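PDB 3FAW: reticulocyte binding protein from Streptococcus agalactiae COH1, which probably hydrolyses the alpha-1,6-glucosidic links of pullulan and of branched alpha-glucans, as a cell-wall-attached pullulanase with an alpha-amylase-type TIM barrel. Local coordinates for residues A257-F262 with V310-L315; V606-L609 with T614-I617. All blocks are in the same frame, centred on the assembly; numbering follows the deposited sequence.

Contact 1: A257-F262 with V310-L315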
loop_
_atom_site.group_PDB
_atom_site.type_symbol
_atom_site.label_atom_id
_atom_site.label_comp_id
_atom_site.label_asym_id
_atom_site.label_seq_id
_atom_site.Cartn_x
_atom_site.Cartn_y
_atom_site.Cartn_z
ATOM N N ALA A 257 -15.966 0.275 -12.308
ATOM C CA ALA A 257 -15.986 -1.096 -12.811
ATOM C C ALA A 257 -17.396 -1.681 -12.833
ATOM O O ALA A 257 -18.263 -1.271 -12.061
ATOM C CB ALA A 257 -15.071 -1.979 -11.978
ATOM N N LYS A 258 -17.609 -2.633 -13.738
ATOM C CA LYS A 258 -18.813 -3.457 -13.746
ATOM C C LYS A 258 -18.383 -4.924 -13.655
ATOM O O LYS A 258 -18.249 -5.617 -14.664
ATOM C CB LYS A 258 -19.649 -3.189 -15.002
ATOM C CG LYS A 258 -20.113 -1.735 -15.124
ATOM C CD LYS A 258 -20.957 -1.511 -16.373
ATOM C CE LYS A 258 -21.250 -0.030 -16.601
ATOM N NZ LYS A 258 -20.031 0.755 -16.941
ATOM N N ILE A 259 -18.153 -5.370 -12.422
ATOM C CA ILE A 259 -17.685 -6.727 -12.144
ATOM C C ILE A 259 -18.907 -7.632 -11.963
ATOM O O ILE A 259 -19.774 -7.349 -11.135
ATOM C CB ILE A 259 -16.821 -6.781 -10.854
ATOM C CG1 ILE A 259 -15.726 -5.705 -10.869
ATOM C CG2 ILE A 259 -16.187 -8.156 -10.691
ATOM C CD1 ILE A 259 -14.982 -5.580 -9.560
ATOM N N ALA A 260 -18.972 -8.712 -12.739
ATOM C CA ALA A 260 -20.108 -9.636 -12.682
ATOM C C ALA A 260 -20.167 -10.340 -11.329
ATOM O O ALA A 260 -19.159 -10.856 -10.852
ATOM C CB ALA A 260 -20.017 -10.663 -13.803
ATOM N N ASN A 261 -21.351 -10.344 -10.717
ATOM C CA ASN A 261 -21.589 -11.026 -9.437
ATOM C C ASN A 261 -20.613 -10.613 -8.330
ATOM O O ASN A 261 -20.128 -11.454 -7.569
ATOM C CB ASN A 261 -21.566 -12.548 -9.623
ATOM C CG ASN A 261 -22.658 -13.044 -10.556
ATOM O OD1 ASN A 261 -23.566 -13.762 -10.136
ATOM N ND2 ASN A 261 -22.576 -12.662 -11.826
ATOM N N PHE A 262 -20.326 -9.314 -8.262
ATOM C CA PHE A 262 -19.498 -8.739 -7.202
ATOM C C PHE A 262 -20.414 -7.963 -6.257
ATOM O O PHE A 262 -20.901 -6.889 -6.602
ATOM C CB PHE A 262 -18.431 -7.817 -7.805
ATOM C CG PHE A 262 -17.581 -7.116 -6.782
ATOM C CD1 PHE A 262 -16.597 -7.806 -6.088
ATOM C CD2 PHE A 262 -17.761 -5.759 -6.518
ATOM C CE1 PHE A 262 -15.810 -7.162 -5.138
ATOM C CE2 PHE A 262 -16.975 -5.105 -5.574
ATOM C CZ PHE A 262 -15.999 -5.807 -4.881
ATOM N N VAL A 310 -9.088 -13.007 -12.228
ATOM C CA VAL A 310 -9.062 -12.077 -11.101
ATOM C C VAL A 310 -10.100 -10.975 -11.313
ATOM O O VAL A 310 -10.444 -10.648 -12.453
ATOM C CB VAL A 310 -7.660 -11.446 -10.909
ATOM C CG1 VAL A 310 -6.635 -12.524 -10.575
ATOM C CG2 VAL A 310 -7.239 -10.658 -12.155
ATOM N N THR A 311 -10.611 -10.424 -10.217
ATOM C CA THR A 311 -11.627 -9.367 -10.290
ATOM C C THR A 311 -10.989 -7.977 -10.274
ATOM O O THR A 311 -11.447 -7.073 -10.980
ATOM C CB THR A 311 -12.634 -9.462 -9.122
ATOM O OG1 THR A 311 -11.968 -9.217 -7.874
ATOM C CG2 THR A 311 -13.292 -10.836 -9.093
ATOM N N HIS A 312 -9.934 -7.825 -9.467
ATOM C CA HIS A 312 -9.254 -6.544 -9.268
ATOM C C HIS A 312 -7.749 -6.630 -9.544
ATOM O O HIS A 312 -7.068 -7.551 -9.083
ATOM C CB HIS A 312 -9.457 -6.057 -7.831
ATOM C CG HIS A 312 -10.859 -5.639 -7.522
ATOM N ND1 HIS A 312 -11.870 -6.544 -7.286
ATOM C CD2 HIS A 312 -11.416 -4.410 -7.390
ATOM C CE1 HIS A 312 -12.992 -5.892 -7.030
ATOM N NE2 HIS A 312 -12.742 -4.596 -7.088
ATOM N N ILE A 313 -7.237 -5.657 -10.291
ATOM C CA ILE A 313 -5.798 -5.516 -10.503
ATOM C C ILE A 313 -5.273 -4.418 -9.573
ATOM O O ILE A 313 -5.686 -3.258 -9.669
ATOM C CB ILE A 313 -5.480 -5.182 -11.969
ATOM C CG1 ILE A 313 -6.038 -6.270 -12.893
ATOM C CG2 ILE A 313 -3.980 -5.030 -12.173
ATOM C CD1 ILE A 313 -5.973 -5.920 -14.375
ATOM N N GLN A 314 -4.395 -4.804 -8.652
ATOM C CA GLN A 314 -3.753 -3.867 -7.738
ATOM C C GLN A 314 -2.406 -3.414 -8.289
ATOM O O GLN A 314 -1.533 -4.242 -8.569
ATOM C CB GLN A 314 -3.565 -4.513 -6.370
ATOM C CG GLN A 314 -2.962 -3.591 -5.317
ATOM C CD GLN A 314 -2.989 -4.209 -3.935
ATOM O OE1 GLN A 314 -4.052 -4.596 -3.432
ATOM N NE2 GLN A 314 -1.815 -4.312 -3.311
ATOM N N LEU A 315 -2.239 -2.102 -8.443
ATOM C CA LEU A 315 -0.993 -1.542 -8.961
ATOM C C LEU A 315 -0.143 -0.960 -7.840
ATOM O O LEU A 315 -0.623 -0.159 -7.034
ATOM C CB LEU A 315 -1.272 -0.453 -9.998
ATOM C CG LEU A 315 -2.081 -0.884 -11.226
ATOM C CD1 LEU A 315 -2.401 0.328 -12.085
ATOM C CD2 LEU A 315 -1.343 -1.946 -12.035
#
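I259 and F262 reach together onto the imidazole of H312 at the N-terminal end of a TIM-barrel strand, a compact example of how a chain segment leading into a barrel can close its floor. The segment 257-262 comes before the first barrel strand, 269-273, while 310-315 enters the second. A type II beta turn from I259 to F262 brings its two end side chains round to the same target, and the segments lie closest at I259 and T311, 6.9 Å between CA atoms.

The contact is apolar and aromatic, with no hydrogen bond from one segment to the other. I259 sends its long branch to the imidazole, CD1 lying 3.2 Å from H312 CE1, tight for two carbons and approached obliquely. Its shorter branch turns elsewhere: CG2, anti to the backbone N (chi1 of I259 -50°), rests 4.1 Å from T311 CB. H312 CE1 lies over one face of the F262 ring, nearest to F262 CE1 at 3.6 Å. The two ring planes are oblique at 57°, neither stacked nor edge-to-face. I259 CD1 sits over the same phenyl face, toward its rim, so the methyl, phenyl and imidazole form one cluster. I482 of strand 482-485 touches both rings, and I270 and I387 press on H312 from neighbouring strands, placing the imidazole inside the barrel, near the N-terminal ends of its strands.

Polar bonding restrains the rotation of that imidazole. With chi1 at 65°, the T311 hydroxyl stands between the backbone N and carbonyl carbon of its own residue, and it is held twice: OG1 is hydrogen-bonded to the backbone N of V269, on the adjacent strand, and to H312 ND1, which it meets in the plane of the ring at 2.7 Å.

Contact 2: V606-L609 with T614-I617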
loop_
_atom_site.group_PDB
_atom_site.type_symbol
_atom_site.label_atom_id
_atom_site.label_comp_id
_atom_site.label_asym_id
_atom_site.label_seq_id
_atom_site.Cartn_x
_atom_site.Cartn_y
_atom_site.Cartn_z
ATOM N N VAL A 606 -4.515 -23.567 -3.651
ATOM C CA VAL A 606 -5.792 -24.206 -3.332
ATOM C C VAL A 606 -6.363 -23.659 -2.025
ATOM O O VAL A 606 -7.537 -23.284 -1.960
ATOM C CB VAL A 606 -5.655 -25.739 -3.208
ATOM C CG1 VAL A 606 -6.895 -26.335 -2.561
ATOM C CG2 VAL A 606 -5.407 -26.368 -4.568
ATOM N N MET A 607 -5.524 -23.606 -0.993
ATOM C CA MET A 607 -5.971 -23.204 0.338
ATOM C C MET A 607 -6.422 -21.738 0.386
ATOM O O MET A 607 -7.461 -21.433 0.969
ATOM C CB MET A 607 -4.882 -23.499 1.380
ATOM C CG MET A 607 -4.628 -24.996 1.544
ATOM S SD MET A 607 -3.489 -25.438 2.861
ATOM C CE MET A 607 -2.017 -24.573 2.334
ATOM N N ILE A 608 -5.669 -20.843 -0.250
ATOM C CA ILE A 608 -6.053 -19.426 -0.314
ATOM C C ILE A 608 -7.371 -19.227 -1.075
ATOM O O ILE A 608 -8.231 -18.454 -0.649
ATOM C CB ILE A 608 -4.940 -18.547 -0.963
ATOM C CG1 ILE A 608 -3.710 -18.482 -0.056
ATOM C CG2 ILE A 608 -5.454 -17.124 -1.245
ATOM C CD1 ILE A 608 -3.952 -17.851 1.329
ATOM N N LEU A 609 -7.532 -19.942 -2.187
ATOM C CA LEU A 609 -8.684 -19.738 -3.064
ATOM C C LEU A 609 -9.954 -20.498 -2.645
ATOM O O LEU A 609 -11.000 -20.351 -3.287
ATOM C CB LEU A 609 -8.301 -20.053 -4.508
ATOM C CG LEU A 609 -7.358 -18.998 -5.102
ATOM C CD1 LEU A 609 -6.686 -19.510 -6.361
ATOM C CD2 LEU A 609 -8.111 -17.688 -5.379
ATOM N N THR A 614 -11.361 -12.194 1.752
ATOM C CA THR A 614 -10.889 -11.638 0.478
ATOM C C THR A 614 -9.606 -12.350 0.034
ATOM O O THR A 614 -8.629 -12.406 0.786
ATOM C CB THR A 614 -10.632 -10.119 0.592
ATOM O OG1 THR A 614 -11.869 -9.442 0.854
ATOM C CG2 THR A 614 -10.022 -9.559 -0.698
ATOM N N ALA A 615 -9.618 -12.888 -1.186
ATOM C CA ALA A 615 -8.480 -13.632 -1.723
ATOM C C ALA A 615 -7.498 -12.688 -2.414
ATOM O O ALA A 615 -7.900 -11.838 -3.206
ATOM C CB ALA A 615 -8.955 -14.710 -2.692
ATOM N N PHE A 616 -6.215 -12.853 -2.101
ATOM C CA PHE A 616 -5.143 -12.009 -2.637
ATOM C C PHE A 616 -4.079 -12.882 -3.308
ATOM O O PHE A 616 -3.609 -13.849 -2.714
ATOM C CB PHE A 616 -4.516 -11.206 -1.494
ATOM C CG PHE A 616 -3.454 -10.231 -1.926
ATOM C CD1 PHE A 616 -3.788 -8.928 -2.270
ATOM C CD2 PHE A 616 -2.114 -10.604 -1.950
ATOM C CE1 PHE A 616 -2.812 -8.022 -2.646
ATOM C CE2 PHE A 616 -1.134 -9.705 -2.333
ATOM C CZ PHE A 616 -1.484 -8.409 -2.676
ATOM N N ILE A 617 -3.708 -12.526 -4.538
ATOM C CA ILE A 617 -2.692 -13.247 -5.300
ATOM C C ILE A 617 -1.595 -12.282 -5.754
ATOM O O ILE A 617 -1.883 -11.233 -6.328
ATOM C CB ILE A 617 -3.310 -13.938 -6.546
ATOM C CG1 ILE A 617 -4.362 -14.977 -6.131
ATOM C CG2 ILE A 617 -2.229 -14.591 -7.403
ATOM C CD1 ILE A 617 -3.809 -16.169 -5.359
#
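Residues 606-609 of helix 590-609 lie against the start of strand 614-618, the backbones coming nearest at L609 and A615, whose CA atoms are 6.3 Å apart. A615 is the small residue on the outward side of the strand, and its methyl group receives two helix residues. L609 extends CD2 to 4.1 Å from A615 CB, while I608 sets its CG2 methyl more loosely, 4.5 Å from the same atom. That methyl, anti to the backbone N of I608 (chi1 -68°), also lies 4.0 Å from F616 O, so it spans from a side chain to the strand backbone. No hydrogen bond joins the two segments; the contact is buried and dispersive.

F616 turns its side chain the other way, into the barrel, where its ring meets F516 edge-to-face. On the outside, L697 of helix 685-703 packs against L609, and R701 of that helix is hydrogen-bonded through NH1 to L609 O. A short loop between helix and strand completes the return limb of a beta-alpha-beta crossover, the unit by which a TIM barrel adds its eighth parallel strand after strand 566-568.

Both contacts lie toward the N-terminal ends of their strands in one barrel, contact 1 inside it and contact 2 on its outer side, where a helix packs on the wall. Their centres are 15 Å apart. Strands 312-315 and 614-618 flank strand 269-273 on its two sides, and side chains from both touch I270. They also meet directly inside the barrel, where Q314 OE1 packs 3.7 Å from F616 CE1. In the alpha-amylase family the active site lies at the C-terminal ends of the strands, away from both contacts. Neither T311 nor L609 is a calcium ligand; the side chain of each stands about 11 Å from a calcium ion.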